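Long-range contact in ABC transporter sugar binding protein (Xanthomonas axonopodis pv. citri, PDB 3UOR), which probably binds maltose or related sugars in the periplasm and delivers them to an ABC transporter for uptake: residues R224-Q235 / V391-V402. Residues are numbered along the deposited sequence; the frame is centred on the assembly and turned at random.
Sequences RKALGFYDNMYQ and VVRGGQSHDAAV
Helix 224-235 runs past the turn between helices 377-394 and 398-412, its axis 10.9 Å from that of helix 398-402 and at 124° to it, with Arg224 CA nearest His398 CA at one end and Asp231 CA 5.8 Å from Val392 CA toward the other. His398 bridges the two segments. Its NE2 donates to Asp231 OD2 at 2.7 Å; OD2 lies in the imidazole plane, while NE2 approaches on the anti side of the carboxylate, tilted out of its plane, with carboxylate and ring turned 58° apart. The other ring nitrogen, ND1, shares a water with Arg224 O, and a partner on each nitrogen constrains the ring's rotation. Leu227 covers one face of this ring in a CH-pi contact, CG standing 4.2 Å from the centroid, while its CD2 continues to Ala401 CB and Val402 CG1.

Asp231 is gripped further. OD1 accepts from Gln235 NE2 on the syn side, somewhat out of the carboxylate plane, and a second water lies within hydrogen-bonding reach of both OD2 and Val391 O. The Gln235 chain, bent at chi2 (-46°), brings the same NE2 to Val392 O, 3.1 Å away on a carbonyl lone pair, while Gln235 OE1 is hydrogen-bonded to Lys241 NZ. Val392 enters as a knob among Tyr230, Asp231, Tyr234 and Gln235: CG1 presses over the Tyr234 ring, 3.5 Å from its CG, and CG2 reaches Tyr230 CE2. At the other end the extended Arg224 side chain forms a salt bridge, NH1 to Asp399 OD2 at 2.7 Å, with Val402 CG2 over one guanidinium face.

Gly395, with positive phi, and Ser397, the N-cap whose OG accepts from Ala400 N, shape the turn. The contact joins helices 377-394 and 398-412 to helix 221-235, which also packs on helices 166-180 and 195-202, and Tyr234 OH bonds to Met189 O just beyond strand 187-188.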
# COMPACT_ATOMS: atom_id res chain seq x y z
N ARG A 224 -2.27 -9.03 18.86
CA ARG A 224 -2.63 -8.48 20.17
C ARG A 224 -1.76 -7.29 20.54
O ARG A 224 -2.24 -6.33 21.16
CB ARG A 224 -2.52 -9.54 21.26
CG ARG A 224 -3.59 -10.63 21.16
CD ARG A 224 -3.35 -11.64 22.27
NE ARG A 224 -4.24 -12.80 22.24
CZ ARG A 224 -5.37 -12.89 22.94
NH1 ARG A 224 -5.77 -11.87 23.69
NH2 ARG A 224 -6.09 -13.99 22.90
N LYS A 225 -0.48 -7.33 20.17
CA LYS A 225 0.45 -6.23 20.51
C LYS A 225 0.07 -5.01 19.64
O LYS A 225 -0.03 -3.89 20.13
CB LYS A 225 1.90 -6.66 20.28
CG LYS A 225 2.97 -5.78 20.93
CD LYS A 225 4.37 -6.14 20.38
CE LYS A 225 5.54 -5.66 21.24
NZ LYS A 225 5.68 -4.18 21.35
N ALA A 226 -0.21 -5.26 18.37
CA ALA A 226 -0.59 -4.19 17.43
C ALA A 226 -1.93 -3.55 17.80
O ALA A 226 -2.08 -2.32 17.82
CB ALA A 226 -0.62 -4.75 15.98
N LEU A 227 -2.91 -4.40 18.07
CA LEU A 227 -4.19 -3.90 18.60
C LEU A 227 -3.99 -3.05 19.85
O LEU A 227 -4.56 -1.97 19.99
CB LEU A 227 -5.16 -5.06 18.93
CG LEU A 227 -6.55 -4.62 19.42
CD1 LEU A 227 -7.20 -3.71 18.34
CD2 LEU A 227 -7.43 -5.84 19.70
N GLY A 228 -3.15 -3.53 20.76
CA GLY A 228 -2.89 -2.77 21.98
C GLY A 228 -2.33 -1.38 21.72
O GLY A 228 -2.84 -0.37 22.26
N PHE A 229 -1.28 -1.33 20.90
CA PHE A 229 -0.60 -0.07 20.56
C PHE A 229 -1.56 0.90 19.85
O PHE A 229 -1.65 2.08 20.20
CB PHE A 229 0.62 -0.38 19.67
CG PHE A 229 1.43 0.83 19.28
CD1 PHE A 229 2.08 1.59 20.25
CD2 PHE A 229 1.59 1.18 17.94
CE1 PHE A 229 2.85 2.69 19.89
CE2 PHE A 229 2.35 2.27 17.57
CZ PHE A 229 2.99 3.03 18.54
N TYR A 230 -2.29 0.39 18.87
CA TYR A 230 -3.26 1.18 18.11
C TYR A 230 -4.43 1.70 18.99
O TYR A 230 -4.74 2.89 18.99
CB TYR A 230 -3.78 0.31 16.95
CG TYR A 230 -4.88 0.90 16.12
CD1 TYR A 230 -4.59 1.76 15.05
CD2 TYR A 230 -6.22 0.56 16.34
CE1 TYR A 230 -5.61 2.28 14.25
CE2 TYR A 230 -7.24 1.08 15.54
CZ TYR A 230 -6.92 1.93 14.49
OH TYR A 230 -7.90 2.45 13.68
N ASP A 231 -5.06 0.81 19.75
CA ASP A 231 -6.18 1.23 20.61
C ASP A 231 -5.71 2.27 21.64
O ASP A 231 -6.39 3.28 21.90
CB ASP A 231 -6.76 0.02 21.33
CG ASP A 231 -7.99 0.35 22.16
OD1 ASP A 231 -8.76 1.25 21.78
OD2 ASP A 231 -8.18 -0.32 23.20
N ASN A 232 -4.54 2.05 22.21
CA ASN A 232 -4.02 2.95 23.24
C ASN A 232 -3.99 4.42 22.80
O ASN A 232 -4.23 5.30 23.61
CB ASN A 232 -2.62 2.52 23.70
CG ASN A 232 -2.12 3.34 24.87
OD1 ASN A 232 -2.70 3.32 25.95
ND2 ASN A 232 -1.03 4.06 24.65
N MET A 233 -3.68 4.68 21.53
CA MET A 233 -3.58 6.05 21.05
C MET A 233 -4.92 6.79 21.15
O MET A 233 -4.96 7.98 21.42
CB MET A 233 -3.10 6.10 19.59
CG MET A 233 -1.68 5.53 19.38
SD MET A 233 -1.06 5.93 17.72
CE MET A 233 -0.10 4.45 17.43
N TYR A 234 -6.02 6.11 20.86
CA TYR A 234 -7.32 6.76 21.03
C TYR A 234 -7.67 6.93 22.50
O TYR A 234 -8.19 7.96 22.89
CB TYR A 234 -8.44 6.00 20.33
CG TYR A 234 -8.19 5.81 18.86
CD1 TYR A 234 -8.71 6.68 17.91
CD2 TYR A 234 -7.41 4.75 18.41
CE1 TYR A 234 -8.47 6.48 16.56
CE2 TYR A 234 -7.16 4.55 17.07
CZ TYR A 234 -7.68 5.41 16.16
OH TYR A 234 -7.43 5.16 14.83
N GLN A 235 -7.38 5.91 23.31
CA GLN A 235 -7.79 5.96 24.71
C GLN A 235 -6.97 6.98 25.49
O GLN A 235 -7.45 7.49 26.51
CB GLN A 235 -7.77 4.58 25.39
CG GLN A 235 -8.55 3.46 24.69
CD GLN A 235 -9.94 3.86 24.21
OE1 GLN A 235 -10.54 4.80 24.71
NE2 GLN A 235 -10.45 3.13 23.24
N VAL A 391 -13.63 -1.95 19.29
CA VAL A 391 -12.71 -1.87 20.40
C VAL A 391 -12.47 -0.41 20.78
O VAL A 391 -12.57 -0.05 21.96
CB VAL A 391 -11.38 -2.54 20.07
CG1 VAL A 391 -10.28 -2.10 21.05
CG2 VAL A 391 -11.56 -4.04 20.06
N VAL A 392 -12.17 0.43 19.79
CA VAL A 392 -11.90 1.84 20.06
C VAL A 392 -13.12 2.61 20.58
O VAL A 392 -13.04 3.33 21.56
CB VAL A 392 -11.35 2.58 18.84
CG1 VAL A 392 -11.14 4.04 19.17
CG2 VAL A 392 -10.03 1.92 18.35
N ARG A 393 -14.25 2.47 19.90
CA ARG A 393 -15.42 3.25 20.23
C ARG A 393 -16.22 2.62 21.37
O ARG A 393 -16.56 3.29 22.31
CB ARG A 393 -16.32 3.44 19.01
CG ARG A 393 -15.67 4.22 17.87
CD ARG A 393 -16.72 4.67 16.84
NE ARG A 393 -16.51 6.07 16.48
CZ ARG A 393 -16.30 6.49 15.24
NH1 ARG A 393 -16.29 5.62 14.25
NH2 ARG A 393 -16.11 7.77 14.98
N GLY A 394 -16.49 1.32 21.28
CA GLY A 394 -17.37 0.67 22.24
C GLY A 394 -16.63 0.10 23.44
O GLY A 394 -17.25 -0.36 24.38
N GLY A 395 -15.31 0.14 23.44
CA GLY A 395 -14.59 -0.44 24.55
C GLY A 395 -14.68 -1.96 24.62
O GLY A 395 -14.35 -2.55 25.65
N GLN A 396 -15.12 -2.61 23.53
CA GLN A 396 -15.02 -4.07 23.47
C GLN A 396 -13.63 -4.50 23.95
O GLN A 396 -12.65 -3.83 23.67
CB GLN A 396 -15.30 -4.59 22.05
CG GLN A 396 -14.99 -6.06 21.87
CD GLN A 396 -15.54 -6.64 20.58
OE1 GLN A 396 -16.01 -5.91 19.72
NE2 GLN A 396 -15.49 -7.96 20.45
N SER A 397 -13.53 -5.61 24.68
CA SER A 397 -12.24 -6.07 25.19
C SER A 397 -11.36 -6.65 24.09
O SER A 397 -11.86 -7.12 23.06
CB SER A 397 -12.44 -7.13 26.26
OG SER A 397 -12.82 -8.35 25.66
N HIS A 398 -10.05 -6.65 24.31
CA HIS A 398 -9.12 -7.11 23.30
C HIS A 398 -9.22 -8.61 23.17
O HIS A 398 -9.16 -9.14 22.06
CB HIS A 398 -7.69 -6.65 23.62
CG HIS A 398 -7.51 -5.16 23.55
ND1 HIS A 398 -6.28 -4.55 23.57
CD2 HIS A 398 -8.42 -4.16 23.44
CE1 HIS A 398 -6.44 -3.23 23.50
NE2 HIS A 398 -7.73 -2.97 23.41
N ASP A 399 -9.38 -9.29 24.31
CA ASP A 399 -9.62 -10.74 24.29
C ASP A 399 -10.84 -11.08 23.44
O ASP A 399 -10.76 -11.99 22.62
CB ASP A 399 -9.85 -11.30 25.71
CG ASP A 399 -8.55 -11.55 26.46
OD1 ASP A 399 -8.59 -11.65 27.71
OD2 ASP A 399 -7.48 -11.64 25.81
N ALA A 400 -11.95 -10.38 23.66
CA ALA A 400 -13.20 -10.64 22.94
C ALA A 400 -12.99 -10.31 21.47
O ALA A 400 -13.42 -11.04 20.59
CB ALA A 400 -14.38 -9.78 23.51
N ALA A 401 -12.35 -9.17 21.22
CA ALA A 401 -12.11 -8.69 19.86
C ALA A 401 -11.40 -9.75 19.04
O ALA A 401 -11.89 -10.17 18.00
CB ALA A 401 -11.28 -7.41 19.88
N VAL A 402 -10.24 -10.21 19.52
CA VAL A 402 -9.42 -11.11 18.70
C VAL A 402 -10.05 -12.51 18.55
O VAL A 402 -9.91 -13.18 17.52
CB VAL A 402 -7.95 -11.18 19.21
CG1 VAL A 402 -7.33 -9.78 19.23
CG2 VAL A 402 -7.91 -11.79 20.61
O HOH W 1 -4.47 -6.49 22.82
O HOH W 2 -10.85 -0.05 23.99